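GTPase activator-like protein (Chaetomium thermophilum, PDB 6SSH) probably acts as a GTPase activator, the chain described being the TSC2-type GAP (Rap/ran-GAP) domain of a longer protein. Local coordinates at residues A[1-6]-A[190-195]; A[7-12]-A[28-33]; A[58-63]-A[96-101]; A[125-130]-A[164-169]. All blocks are in the same frame, centred on the assembly; numbering follows the deposited sequence. Where two conformers were deposited one is given.

Contact 1: residues A[1-6]-A[190-195]; sequences DGHKVG and LALNAS
Ser195 OG is gripped from two directions: the imidazole ND1 of His3 lies 2.6 Å from Ser195 OG in a hydrogen bond that either group could donate, and a water sits 3.2 Å from the same oxygen. That water accepts from Lys4 N (3.0 Å) and so links the hydroxyl to the backbone of the strand. Ser195, like Leu192, was modelled in two conformers, and the bonds and contacts of both belong to one of the two. The Ser195 hydroxyl lies anti to the backbone N (chi1 -176°), which carries it out from the helix to the edge of the imidazole, near the ring plane. Leu192 reaches the same ring differently, its CD1 coming over one face, 3.4 Å from His3 CD2. In this conformer the serine and the leucine would restrict how the imidazole turns. Further along the strand the contact becomes apolar and less intimate, with Val5 CG1 4.2 Å from Ala191 CB. Val5 also meets Ile74, Phe76 and Ile106 of the flanking strands, while Ala191 leans on Ile129. The helix segment crosses strand 2-6 at 115°, with axes 9.3 Å apart, as a C-terminal helix laid across the central strands of an alpha/beta sheet.

Contact 2: residues A[7-12]-A[28-33]; sequences VIYIKE and PDYHRF
Tyr9 and Tyr30 meet edge-to-face, the edge of Tyr9 directed at the face of Tyr30, with ring centroids 5.0 Å apart and planes inclined at 50°. The nearest approach is Tyr9 CD1 to Tyr30 CG at 3.7 Å. Over the same ring, nearer its hydroxyl end, Tyr9 CB makes a CH-pi contact 4.1 Å from the Tyr30 centroid. Val7 contributes from another quarter: its CG1, anti to the backbone N (chi1 -177°), touches the edge of Tyr30 at CE1, 4.1 Å away. Helix 28-37 is thereby seated on the sheet of this alpha/beta domain, against the side of strand 2-10 that carries Val7 and Tyr9. A water seals the polar end of the interface, donating to Val7 O (2.8 Å), accepting from Tyr9 N (3.1 Å) and bonding Tyr30 OH (2.7 Å). The Tyr30 hydroxyl also pairs with Thr80, and that of Tyr9 with Asp110, so both rings are fixed at their polar ends. Trp108 of the next strand meets both tyrosines. At the edge of Tyr30, CD2 lies 3.7 Å above the centre of the His31 imidazole, which is held by a hydrogen bond between His31 NE2 and Gly26 N.

Contact 3: residues A[58-63]-A[96-101]; sequences DMDGQY and KRHIGN. With EDO (1,2-ethanediol), chain B.
Asp60 receives three hydrogen bonds from Arg97 and His98 in the tight, buried part of this contact. Arg97 comes end-on, NH2 to Asp60 OD1 at 2.8 Å and NH1 to Asp60 OD2 at 2.9 Å, each using the syn lone pair of its oxygen. The fit is bidentate but not flat, since carboxylate and guanidinium planes lie 32° apart. His98 NE2 donates to Asp60 OD1 over 3.1 Å in a nearly straight bond (169°). The oxygen lies in the imidazole plane, yet the nitrogen approaches from above the carboxylate. Arg97 and His98 also lie against each other, Arg97 CG over the centre of the imidazole. Asp54 N adds a further donor to Asp60 OD2, so the carboxylate is held from several sides. Toward the outside the contact thins. Exposed Met59, its chain bent at chi3 (74°), merely brings CE to 3.5 Å from Arg97 NH1. Farther off, an ethanediol, probably from the crystallisation liquor, accepts from Gln62 N and Tyr63 N. The arrangement combines a His-carboxylate hydrogen bond with a bidentate salt bridge. Through Arg97 and His98, Asp60 in the type I turn from Asp58 to Gly61 braces helix 93-99, which together with the turn after it probably corresponds to the catalytic helix of the Rap-GAP family with its asparagine thumb.

Contact 4: residues A[125-130]-A[164-169]; sequences NYVYIV and PGFPEI
This is a buried, purely apolar contact between the start of strand 127-134 and the loop that follows strand 155-162, with the Phe166 ring inserted against Tyr126 and Val127. Val127 CG2 lies over one face of that ring, 3.7 Å from its centroid and 28° off the normal, in a CH-pi contact. Displaced toward the rim, the methyl comes to 3.3 Å from Phe166 CE1, which is close packing. On the opposite face sits Pro167 CD of the next residue, 3.3 Å above the plane, so the phenyl is clamped between a proline and a valine methyl. Tyr126 approaches at about a right angle and touches with the root of its side chain, its CB 3.8 Å from Phe166 CE2. The Tyr126 ring itself, with CG anti to the carbonyl carbon (chi1 -61°), leads away to stack on Phe103. Trp201, at the end of helix 183-201, meets both Tyr126 and Phe166 edge-to-face and closes the cluster. On the other side of the strand, Tyr128 OH donates to Asn125 OD1 (2.6 Å) in the carbonyl plane, on a lone pair. Tyr126, Phe166, Phe103 and Trp201 form an aromatic cluster between the end of helix 183-201, the start of strand 127-134 and the loop after strand 155-162, which packs the C-terminal helix against one side of the mixed sheet in this alpha/beta GAP domain.

Contacts 1 and 2 share strand 2-10, near the middle of the mixed sheet, with centres about 19 Å apart; helices 183-201 and 28-37 pack along the same side of it. The helix of contact 3 lies on the other side, where Ile99 meets both Gly6 and Ile8. Contact 4, its centre about 12 Å from that of contact 1, touches it through Ile129 and Ile169 against helix 183-201. Contacts 3 and 4, centres about 22 Å apart, are joined by a probable hydrogen bond from Asn125 ND2 to Ile99 O. Along the chain contacts 2, 3 and 4 follow in series, all within the span that contact 1 closes, bringing the two chain ends together in one compact GAP domain.

Contact 1: residues A[1-6]-A[190-195]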
# COMPACT_ATOMS: atom_id res chain seq x y z
N ASP A 1 -19.50 2.39 3.26
CA ASP A 1 -18.33 3.25 3.33
C ASP A 1 -17.28 2.63 2.44
O ASP A 1 -17.05 1.42 2.53
CB ASP A 1 -17.82 3.35 4.76
N GLY A 2 -16.63 3.41 1.58
CA GLY A 2 -15.57 2.85 0.76
C GLY A 2 -14.30 3.65 0.87
O GLY A 2 -14.31 4.89 0.82
N HIS A 3 -13.20 2.93 1.02
CA HIS A 3 -11.89 3.49 1.18
C HIS A 3 -10.99 3.02 0.07
O HIS A 3 -11.22 1.99 -0.53
CB HIS A 3 -11.28 3.05 2.55
CG HIS A 3 -12.09 3.41 3.73
ND1 HIS A 3 -12.02 4.64 4.33
CD2 HIS A 3 -13.07 2.73 4.37
CE1 HIS A 3 -12.88 4.69 5.33
NE2 HIS A 3 -13.51 3.54 5.38
N LYS A 4 -9.95 3.80 -0.15
CA LYS A 4 -8.92 3.51 -1.13
C LYS A 4 -7.55 3.70 -0.49
O LYS A 4 -7.27 4.76 0.13
CB LYS A 4 -9.11 4.33 -2.43
CG LYS A 4 -9.12 5.85 -2.27
CD LYS A 4 -9.59 6.54 -3.58
CE LYS A 4 -9.74 8.03 -3.44
NZ LYS A 4 -8.43 8.71 -3.36
N VAL A 5 -6.70 2.69 -0.62
CA VAL A 5 -5.45 2.67 0.05
C VAL A 5 -4.35 2.20 -0.90
O VAL A 5 -4.48 1.14 -1.51
CB VAL A 5 -5.53 1.75 1.29
CG1 VAL A 5 -4.19 1.62 1.97
CG2 VAL A 5 -6.57 2.23 2.32
N GLY A 6 -3.27 2.94 -1.02
CA GLY A 6 -2.19 2.53 -1.87
C GLY A 6 -1.34 1.43 -1.29
O GLY A 6 -1.29 1.26 -0.02
N LEU A 190 -4.85 -1.00 10.68
CA LEU A 190 -4.20 0.30 10.73
C LEU A 190 -4.65 1.17 9.55
O LEU A 190 -4.87 2.37 9.74
CB LEU A 190 -2.67 0.17 10.63
CG LEU A 190 -1.93 -0.48 11.78
CD1 LEU A 190 -0.43 -0.54 11.51
CD2 LEU A 190 -2.16 0.31 13.03
N ALA A 191 -4.75 0.59 8.37
CA ALA A 191 -5.11 1.38 7.19
C ALA A 191 -6.54 1.87 7.31
O ALA A 191 -6.85 3.04 6.95
CB ALA A 191 -4.93 0.54 5.95
N LEU A 192 -7.47 1.04 7.78
CA LEU A 192 -8.83 1.48 7.96
C LEU A 192 -8.92 2.62 8.97
O LEU A 192 -9.57 3.63 8.74
CB LEU A 192 -9.70 0.31 8.41
CG LEU A 192 -11.21 0.59 8.45
CD1 LEU A 192 -11.72 1.17 7.12
CD2 LEU A 192 -11.91 -0.72 8.79
N ASN A 193 -8.28 2.49 10.12
CA ASN A 193 -8.30 3.52 11.11
C ASN A 193 -7.67 4.80 10.55
O ASN A 193 -8.19 5.89 10.71
CB ASN A 193 -7.57 3.04 12.37
CG ASN A 193 -8.37 1.92 13.11
OD1 ASN A 193 -9.56 1.76 12.89
ND2 ASN A 193 -7.71 1.15 13.92
N ALA A 194 -6.54 4.67 9.88
CA ALA A 194 -5.91 5.84 9.28
C ALA A 194 -6.81 6.52 8.25
O ALA A 194 -6.79 7.76 8.15
CB ALA A 194 -4.60 5.44 8.63
N SER A 195 -7.55 5.73 7.51
CA SER A 195 -8.41 6.31 6.50
C SER A 195 -9.55 7.08 7.15
O SER A 195 -9.92 8.20 6.72
CB SER A 195 -8.97 5.21 5.60
OG SER A 195 -9.73 5.81 4.56
O HOH W 1 -9.94 6.38 1.38

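Contact 2: residues A[7-12]-A[28-33]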
# COMPACT_ATOMS: atom_id res chain seq x y z
N VAL A 7 -0.67 0.65 -2.10
CA VAL A 7 0.29 -0.34 -1.66
C VAL A 7 1.45 -0.25 -2.61
O VAL A 7 1.30 -0.46 -3.84
CB VAL A 7 -0.23 -1.79 -1.67
CG1 VAL A 7 0.83 -2.71 -1.12
CG2 VAL A 7 -1.55 -1.90 -0.90
N ILE A 8 2.61 0.08 -2.07
CA ILE A 8 3.80 0.41 -2.87
C ILE A 8 5.00 -0.43 -2.48
O ILE A 8 5.43 -0.35 -1.30
CB ILE A 8 4.19 1.87 -2.70
CG1 ILE A 8 3.00 2.82 -2.98
CG2 ILE A 8 5.38 2.21 -3.60
CD1 ILE A 8 3.20 4.24 -2.45
N TYR A 9 5.55 -1.23 -3.36
CA TYR A 9 6.75 -2.03 -3.12
C TYR A 9 7.99 -1.26 -3.50
O TYR A 9 8.10 -0.77 -4.64
CB TYR A 9 6.70 -3.34 -3.95
CG TYR A 9 7.91 -4.21 -3.69
CD1 TYR A 9 7.99 -5.00 -2.54
CD2 TYR A 9 9.00 -4.23 -4.54
CE1 TYR A 9 9.10 -5.76 -2.28
CE2 TYR A 9 10.12 -5.01 -4.28
CZ TYR A 9 10.19 -5.78 -3.14
OH TYR A 9 11.31 -6.52 -2.92
N ILE A 10 8.93 -1.17 -2.56
CA ILE A 10 10.24 -0.56 -2.79
C ILE A 10 11.31 -1.63 -2.86
O ILE A 10 11.48 -2.38 -1.89
CB ILE A 10 10.60 0.49 -1.74
CG1 ILE A 10 9.46 1.48 -1.54
CG2 ILE A 10 11.90 1.14 -2.14
CD1 ILE A 10 9.76 2.56 -0.52
N LYS A 11 12.00 -1.74 -3.99
CA LYS A 11 13.02 -2.76 -4.22
C LYS A 11 14.35 -2.33 -3.61
O LYS A 11 14.62 -1.14 -3.45
CB LYS A 11 13.15 -3.02 -5.74
CG LYS A 11 13.96 -4.22 -6.16
CD LYS A 11 13.88 -4.44 -7.72
CE LYS A 11 13.91 -3.14 -8.51
NZ LYS A 11 14.45 -3.35 -9.90
N GLU A 12 15.22 -3.30 -3.37
CA GLU A 12 16.55 -3.04 -2.84
C GLU A 12 17.27 -1.91 -3.57
O GLU A 12 17.33 -1.92 -4.81
CB GLU A 12 17.38 -4.31 -2.96
CG GLU A 12 18.78 -4.18 -2.33
CD GLU A 12 19.44 -5.52 -2.12
OE1 GLU A 12 19.77 -6.18 -3.13
OE2 GLU A 12 19.64 -5.91 -0.94
N PRO A 28 8.56 -12.63 -2.74
CA PRO A 28 7.54 -13.65 -2.45
C PRO A 28 6.74 -13.32 -1.19
O PRO A 28 5.51 -13.50 -1.20
CB PRO A 28 8.37 -14.91 -2.28
CG PRO A 28 9.55 -14.69 -3.27
CD PRO A 28 9.87 -13.23 -3.07
N ASP A 29 7.38 -12.83 -0.14
CA ASP A 29 6.62 -12.51 1.08
C ASP A 29 5.67 -11.35 0.85
O ASP A 29 4.53 -11.35 1.37
CB ASP A 29 7.57 -12.17 2.24
CG ASP A 29 8.26 -13.36 2.84
OD1 ASP A 29 7.79 -14.51 2.67
OD2 ASP A 29 9.28 -13.10 3.49
N TYR A 30 6.08 -10.38 0.05
CA TYR A 30 5.19 -9.29 -0.32
C TYR A 30 3.96 -9.76 -1.06
O TYR A 30 2.82 -9.38 -0.77
CB TYR A 30 5.98 -8.27 -1.18
CG TYR A 30 5.10 -7.31 -1.97
CD1 TYR A 30 4.51 -6.20 -1.41
CD2 TYR A 30 4.89 -7.53 -3.32
CE1 TYR A 30 3.75 -5.33 -2.16
CE2 TYR A 30 4.15 -6.67 -4.06
CZ TYR A 30 3.58 -5.57 -3.52
OH TYR A 30 2.82 -4.69 -4.25
N HIS A 31 4.18 -10.68 -2.01
CA HIS A 31 3.04 -11.25 -2.74
C HIS A 31 2.11 -12.07 -1.86
O HIS A 31 0.90 -12.03 -2.01
CB HIS A 31 3.51 -12.02 -3.98
CG HIS A 31 3.94 -11.08 -5.07
ND1 HIS A 31 3.02 -10.38 -5.83
CD2 HIS A 31 5.16 -10.63 -5.47
CE1 HIS A 31 3.65 -9.56 -6.66
NE2 HIS A 31 4.95 -9.70 -6.48
N ARG A 32 2.65 -12.83 -0.91
CA ARG A 32 1.78 -13.59 -0.00
C ARG A 32 1.02 -12.61 0.89
O ARG A 32 -0.13 -12.82 1.21
CB ARG A 32 2.58 -14.59 0.80
CG ARG A 32 2.93 -15.82 -0.01
CD ARG A 32 3.57 -16.89 0.92
NE ARG A 32 4.96 -16.53 1.18
CZ ARG A 32 5.99 -16.90 0.42
NH1 ARG A 32 5.80 -17.65 -0.67
NH2 ARG A 32 7.22 -16.49 0.70
N PHE A 33 1.64 -11.49 1.25
CA PHE A 33 0.98 -10.46 2.04
C PHE A 33 -0.19 -9.86 1.26
O PHE A 33 -1.28 -9.72 1.81
CB PHE A 33 2.00 -9.37 2.40
CG PHE A 33 1.41 -8.05 2.78
CD1 PHE A 33 0.83 -7.87 4.02
CD2 PHE A 33 1.43 -6.95 1.90
CE1 PHE A 33 0.26 -6.68 4.35
CE2 PHE A 33 0.87 -5.74 2.30
CZ PHE A 33 0.33 -5.63 3.51
O HOH W 2 3.15 -2.13 -5.15

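Contact 3: residues A[58-63]-A[96-101]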
# COMPACT_ATOMS: atom_id res chain seq x y z
N ASP A 58 -8.37 -1.89 -18.89
CA ASP A 58 -7.25 -2.46 -18.12
C ASP A 58 -6.03 -1.55 -18.11
O ASP A 58 -4.93 -2.02 -17.91
CB ASP A 58 -6.87 -3.86 -18.56
CG ASP A 58 -7.95 -4.90 -18.30
OD1 ASP A 58 -8.69 -4.74 -17.30
OD2 ASP A 58 -8.04 -5.91 -19.09
N MET A 59 -6.25 -0.25 -18.19
CA MET A 59 -5.14 0.67 -18.19
C MET A 59 -4.35 0.62 -16.88
O MET A 59 -3.13 0.87 -16.86
CB MET A 59 -5.69 2.09 -18.38
CG MET A 59 -4.57 3.13 -18.34
SD MET A 59 -5.26 4.78 -18.70
CE MET A 59 -6.13 5.23 -17.26
N ASP A 60 -5.05 0.32 -15.77
CA ASP A 60 -4.41 0.23 -14.46
C ASP A 60 -4.13 -1.22 -14.08
O ASP A 60 -3.85 -1.50 -12.89
CB ASP A 60 -5.30 0.89 -13.42
CG ASP A 60 -5.46 2.36 -13.68
OD1 ASP A 60 -4.44 3.06 -13.93
OD2 ASP A 60 -6.58 2.86 -13.73
N GLY A 61 -4.16 -2.14 -15.04
CA GLY A 61 -3.93 -3.54 -14.77
C GLY A 61 -5.23 -4.34 -14.85
O GLY A 61 -6.30 -3.76 -14.73
N GLN A 62 -5.08 -5.64 -15.00
CA GLN A 62 -6.23 -6.53 -15.05
C GLN A 62 -6.85 -6.81 -13.69
O GLN A 62 -8.06 -7.07 -13.59
CB GLN A 62 -5.88 -7.84 -15.77
CG GLN A 62 -5.49 -7.63 -17.22
CD GLN A 62 -5.03 -8.89 -17.84
OE1 GLN A 62 -5.16 -9.98 -17.26
NE2 GLN A 62 -4.45 -8.78 -19.02
N TYR A 63 -6.06 -6.75 -12.63
CA TYR A 63 -6.48 -7.14 -11.27
C TYR A 63 -6.05 -6.16 -10.21
O TYR A 63 -5.02 -5.54 -10.32
CB TYR A 63 -5.93 -8.51 -10.91
CG TYR A 63 -6.48 -9.62 -11.74
CD1 TYR A 63 -5.80 -10.05 -12.90
CD2 TYR A 63 -7.68 -10.26 -11.43
CE1 TYR A 63 -6.32 -11.04 -13.73
CE2 TYR A 63 -8.18 -11.28 -12.23
CZ TYR A 63 -7.52 -11.64 -13.37
OH TYR A 63 -8.00 -12.65 -14.17
N LYS A 96 0.98 7.23 -10.21
CA LYS A 96 1.04 8.33 -9.24
C LYS A 96 -0.32 8.91 -9.00
O LYS A 96 -0.63 9.38 -7.88
CB LYS A 96 2.06 9.40 -9.63
CG LYS A 96 2.29 10.54 -8.72
CD LYS A 96 2.76 10.14 -7.33
CE LYS A 96 2.84 11.28 -6.33
NZ LYS A 96 3.91 12.24 -6.65
N ARG A 97 -1.18 8.93 -10.02
CA ARG A 97 -2.49 9.57 -9.86
C ARG A 97 -3.31 8.84 -8.81
O ARG A 97 -4.19 9.49 -8.19
CB ARG A 97 -3.27 9.67 -11.18
CG ARG A 97 -3.95 8.35 -11.60
CD ARG A 97 -4.62 8.54 -12.98
NE ARG A 97 -5.74 7.63 -13.19
CZ ARG A 97 -5.63 6.43 -13.67
NH1 ARG A 97 -6.71 5.72 -13.84
NH2 ARG A 97 -4.47 5.86 -13.94
N HIS A 98 -3.06 7.56 -8.60
CA HIS A 98 -3.77 6.84 -7.54
C HIS A 98 -3.13 7.10 -6.19
O HIS A 98 -3.77 7.66 -5.31
CB HIS A 98 -3.81 5.35 -7.83
CG HIS A 98 -4.45 5.02 -9.12
ND1 HIS A 98 -5.78 5.26 -9.33
CD2 HIS A 98 -3.96 4.44 -10.22
CE1 HIS A 98 -6.07 4.87 -10.58
NE2 HIS A 98 -4.98 4.39 -11.14
N ILE A 99 -1.86 6.76 -6.04
CA ILE A 99 -1.25 6.87 -4.70
C ILE A 99 -1.09 8.32 -4.29
O ILE A 99 -1.22 8.60 -3.08
CB ILE A 99 0.03 6.03 -4.58
CG1 ILE A 99 1.08 6.60 -5.50
CG2 ILE A 99 -0.30 4.51 -4.81
CD1 ILE A 99 2.17 7.22 -4.78
N GLY A 100 -0.92 9.26 -5.19
CA GLY A 100 -0.80 10.66 -4.82
C GLY A 100 -2.09 11.27 -4.37
O GLY A 100 -2.09 12.32 -3.72
N ASN A 101 -3.21 10.60 -4.64
CA ASN A 101 -4.54 11.07 -4.23
C ASN A 101 -5.12 10.21 -3.11
O ASN A 101 -6.29 10.39 -2.79
CB ASN A 101 -5.46 11.16 -5.44
CG ASN A 101 -5.15 12.38 -6.24
OD1 ASN A 101 -5.33 13.52 -5.80
ND2 ASN A 101 -4.59 12.15 -7.43
C1 EDO B . -1.53 -6.95 -14.53
O1 EDO B . -2.52 -6.78 -15.58
C2 EDO B . -2.18 -7.36 -13.22
O2 EDO B . -3.03 -6.35 -12.71

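Contact 4: residues A[125-130]-A[164-169]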
# COMPACT_ATOMS: atom_id res chain seq x y z
N ASN A 125 -1.05 13.01 0.82
CA ASN A 125 -0.57 11.83 1.52
C ASN A 125 -0.39 12.18 2.98
O ASN A 125 0.49 12.95 3.34
CB ASN A 125 0.73 11.30 0.99
CG ASN A 125 0.62 10.52 -0.35
OD1 ASN A 125 1.62 9.94 -0.76
ND2 ASN A 125 -0.54 10.45 -0.96
N TYR A 126 -1.26 11.68 3.83
CA TYR A 126 -1.22 12.00 5.24
C TYR A 126 -0.50 10.94 6.05
O TYR A 126 0.11 11.32 7.04
CB TYR A 126 -2.64 12.09 5.80
CG TYR A 126 -3.51 13.15 5.16
CD1 TYR A 126 -2.97 14.24 4.50
CD2 TYR A 126 -4.88 13.07 5.29
CE1 TYR A 126 -3.83 15.20 3.94
CE2 TYR A 126 -5.73 14.00 4.70
CZ TYR A 126 -5.20 15.06 4.04
OH TYR A 126 -6.06 16.01 3.49
N VAL A 127 -0.59 9.68 5.69
CA VAL A 127 -0.10 8.55 6.48
C VAL A 127 0.55 7.53 5.59
O VAL A 127 -0.04 7.16 4.55
CB VAL A 127 -1.30 7.82 7.20
CG1 VAL A 127 -0.79 6.62 8.04
CG2 VAL A 127 -2.08 8.80 8.11
N TYR A 128 1.72 7.03 6.00
CA TYR A 128 2.37 5.86 5.42
C TYR A 128 2.45 4.78 6.51
O TYR A 128 2.89 5.04 7.64
CB TYR A 128 3.77 6.17 4.90
CG TYR A 128 3.78 7.19 3.78
CD1 TYR A 128 4.20 8.48 4.02
CD2 TYR A 128 3.27 6.85 2.52
CE1 TYR A 128 4.21 9.42 3.05
CE2 TYR A 128 3.26 7.81 1.52
CZ TYR A 128 3.70 9.07 1.81
OH TYR A 128 3.71 10.10 0.83
N ILE A 129 2.02 3.59 6.18
CA ILE A 129 2.15 2.38 7.01
C ILE A 129 3.31 1.63 6.45
O ILE A 129 3.21 1.08 5.33
CB ILE A 129 0.90 1.55 7.03
CG1 ILE A 129 -0.25 2.33 7.63
CG2 ILE A 129 1.12 0.24 7.80
CD1 ILE A 129 -1.59 1.82 7.30
N VAL A 130 4.48 1.68 7.08
CA VAL A 130 5.73 1.20 6.51
C VAL A 130 6.07 -0.18 7.06
O VAL A 130 6.19 -0.35 8.30
CB VAL A 130 6.86 2.15 6.75
CG1 VAL A 130 8.07 1.67 6.06
CG2 VAL A 130 6.51 3.57 6.32
N PRO A 164 2.90 16.10 10.44
CA PRO A 164 2.88 16.69 11.78
C PRO A 164 1.46 17.09 12.20
O PRO A 164 0.75 17.64 11.36
CB PRO A 164 3.74 17.94 11.65
CG PRO A 164 4.61 17.67 10.45
CD PRO A 164 3.82 16.79 9.53
N GLY A 165 1.08 16.73 13.41
CA GLY A 165 -0.25 17.05 13.92
C GLY A 165 -1.28 15.97 13.56
O GLY A 165 -2.41 16.04 14.08
N PHE A 166 -0.91 14.96 12.77
CA PHE A 166 -1.86 13.91 12.40
C PHE A 166 -2.03 13.01 13.61
O PHE A 166 -1.08 12.69 14.31
CB PHE A 166 -1.38 13.12 11.18
CG PHE A 166 -2.46 12.27 10.59
CD1 PHE A 166 -2.64 11.00 11.05
CD2 PHE A 166 -3.31 12.79 9.66
CE1 PHE A 166 -3.70 10.22 10.58
CE2 PHE A 166 -4.35 12.02 9.17
CZ PHE A 166 -4.54 10.76 9.58
N PRO A 167 -3.26 12.53 13.85
CA PRO A 167 -3.43 11.65 15.03
C PRO A 167 -2.49 10.41 15.06
O PRO A 167 -2.29 9.70 14.05
CB PRO A 167 -4.88 11.14 14.90
CG PRO A 167 -5.53 11.91 13.83
CD PRO A 167 -4.54 12.84 13.18
N GLU A 168 -1.94 10.11 16.22
CA GLU A 168 -1.19 8.87 16.36
C GLU A 168 -2.11 7.70 16.18
O GLU A 168 -3.31 7.72 16.51
CB GLU A 168 -0.53 8.78 17.76
CG GLU A 168 0.42 9.90 18.08
CD GLU A 168 1.12 9.69 19.41
OE1 GLU A 168 0.86 8.66 20.09
OE2 GLU A 168 1.94 10.56 19.77
N ILE A 169 -1.52 6.69 15.53
CA ILE A 169 -2.08 5.40 15.34
C ILE A 169 -0.91 4.48 15.72
O ILE A 169 0.25 4.75 15.30
CB ILE A 169 -2.41 5.18 13.85
CG1 ILE A 169 -3.19 6.37 13.30
CG2 ILE A 169 -3.17 3.89 13.68
CD1 ILE A 169 -3.24 6.41 11.84